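Local structure of dihydrodipicolinate synthase (Rhodopseudomonas palustris, 3DZ1) at residues A[120-123]-A[124-128]. The protein probably acts as a lyase of the DapA family, with the 4-hydroxy-tetrahydrodipicolinate synthase activity assigned to that family. Numbering follows the deposited sequence.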
loop_
_atom_site.group_PDB
_atom_site.type_symbol
_atom_site.label_atom_id
_atom_site.label_comp_id
_atom_site.label_asym_id
_atom_site.label_seq_id
_atom_site.Cartn_x
_atom_site.Cartn_y
_atom_site.Cartn_z
ATOM N N ILE A 120 -7.992 12.911 7.190
ATOM C CA ILE A 120 -9.352 12.471 6.892
ATOM C C ILE A 120 -10.389 13.550 7.191
ATOM O O ILE A 120 -11.192 13.898 6.326
ATOM C CB ILE A 120 -9.705 11.180 7.678
ATOM C CG1 ILE A 120 -8.803 10.038 7.206
ATOM C CG2 ILE A 120 -11.173 10.797 7.452
ATOM C CD1 ILE A 120 -8.912 8.777 8.033
ATOM N N THR A 121 -10.373 14.100 8.402
ATOM C CA THR A 121 -11.353 15.125 8.742
ATOM C C THR A 121 -11.168 16.374 7.888
ATOM O O THR A 121 -12.144 17.009 7.487
ATOM C CB THR A 121 -11.299 15.497 10.240
ATOM O OG1 THR A 121 -9.965 15.869 10.603
ATOM C CG2 THR A 121 -11.741 14.318 11.087
ATOM N N THR A 122 -9.921 16.724 7.592
ATOM C CA THR A 122 -9.669 17.895 6.767
ATOM C C THR A 122 -10.224 17.706 5.360
ATOM O O THR A 122 -10.844 18.615 4.807
ATOM C CB THR A 122 -8.164 18.206 6.675
ATOM O OG1 THR A 122 -7.720 18.728 7.930
ATOM C CG2 THR A 122 -7.884 19.231 5.569
ATOM N N TYR A 123 -10.005 16.529 4.781
ATOM C CA TYR A 123 -10.489 16.267 3.434
ATOM C C TYR A 123 -11.989 16.503 3.309
ATOM O O TYR A 123 -12.452 17.180 2.389
ATOM C CB TYR A 123 -10.194 14.829 3.007
ATOM C CG TYR A 123 -10.762 14.532 1.642
ATOM C CD1 TYR A 123 -10.137 15.009 0.493
ATOM C CD2 TYR A 123 -11.979 13.863 1.502
ATOM C CE1 TYR A 123 -10.710 14.836 -0.765
ATOM C CE2 TYR A 123 -12.563 13.686 0.247
ATOM C CZ TYR A 123 -11.924 14.177 -0.881
ATOM O OH TYR A 123 -12.500 14.029 -2.122
ATOM N N PHE A 124 -12.752 15.936 4.232
ATOM C CA PHE A 124 -14.191 16.088 4.168
ATOM C C PHE A 124 -14.688 17.505 4.403
ATOM O O PHE A 124 -15.728 17.885 3.872
ATOM C CB PHE A 124 -14.855 15.066 5.090
ATOM C CG PHE A 124 -14.809 13.673 4.528
ATOM C CD1 PHE A 124 -15.529 13.360 3.379
ATOM C CD2 PHE A 124 -13.975 12.707 5.078
ATOM C CE1 PHE A 124 -15.414 12.111 2.780
ATOM C CE2 PHE A 124 -13.852 11.454 4.487
ATOM C CZ PHE A 124 -14.572 11.157 3.335
ATOM N N ARG A 125 -13.943 18.298 5.165
ATOM C CA ARG A 125 -14.342 19.686 5.375
ATOM C C ARG A 125 -14.125 20.411 4.043
ATOM O O ARG A 125 -14.890 21.298 3.673
ATOM C CB ARG A 125 -13.504 20.349 6.474
ATOM C CG ARG A 125 -13.759 19.799 7.871
ATOM C CD ARG A 125 -13.372 20.808 8.948
ATOM N NE ARG A 125 -11.975 21.229 8.858
ATOM C CZ ARG A 125 -10.943 20.531 9.324
ATOM N NH1 ARG A 125 -11.135 19.365 9.928
ATOM N NH2 ARG A 125 -9.711 21.002 9.182
ATOM N N GLN A 126 -13.078 20.025 3.321
ATOM C CA GLN A 126 -12.798 20.647 2.030
ATOM C C GLN A 126 -13.818 20.154 1.011
ATOM O O GLN A 126 -14.248 20.904 0.131
ATOM C CB GLN A 126 -11.390 20.293 1.548
ATOM C CG GLN A 126 -10.283 20.694 2.499
ATOM C CD GLN A 126 -8.921 20.274 1.996
ATOM O OE1 GLN A 126 -8.751 19.162 1.496
ATOM N NE2 GLN A 126 -7.939 21.154 2.138
ATOM N N ALA A 127 -14.201 18.886 1.142
ATOM C CA ALA A 127 -15.170 18.271 0.241
ATOM C C ALA A 127 -16.538 18.938 0.359
ATOM O O ALA A 127 -17.169 19.241 -0.651
ATOM C CB ALA A 127 -15.282 16.775 0.536
ATOM N N THR A 128 -16.995 19.172 1.589
ATOM C CA THR A 128 -18.292 19.815 1.789
ATOM C C THR A 128 -18.257 21.279 1.358
ATOM O O THR A 128 -19.257 21.823 0.884
ATOM C CB THR A 128 -18.764 19.735 3.263
ATOM O OG1 THR A 128 -17.753 20.269 4.126
ATOM C CG2 THR A 128 -19.064 18.295 3.652
#
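Phe124 receives the edge of the Tyr123 ring on one face. The planes stand at 83° in a T-shaped pair, with Tyr123 CD2 over the centre of the Phe124 ring. With Tyr123 CG anti to its own backbone N (chi1 177°), the ring swings to the side of Phe124. Ile120 runs alongside Phe124, its CG2 4.0 Å from Phe124 CE2. An alanine in place of Phe124 would probably leave the Tyr123 edge and Ile120 CG2 without their aromatic partner and open a gap beside them. Arg125 N donates a hydrogen bond to Thr121 O (3.2 Å). The Arg125 chain bends at chi3 (-57°) and folds back; Thr122 CA lies against one face of the guanidinium, offset toward its rim. The Thr122 hydroxyl hydrogen-bonds to Glu118 O, one turn earlier. Gln126 N donates a hydrogen bond to Thr122 O (3.0 Å). The side-chain amide of Gln126 crosses Thr122 CG2, with Gln126 CD 3.9 Å from it. Ala127 N donates a hydrogen bond to Tyr123 O (2.7 Å), and Ala127 CB packs near Tyr123 CE2. All this lies on helix 117-131, which links strands 105-108 and 137-141 in a beta-alpha-beta crossover of the TIM barrel. Phe124 meets the ring of Trp137 on strand 137-141 and touches Ile158 of helix 152-161; Tyr123 packs on Phe88 and Met91 of helix 88-101.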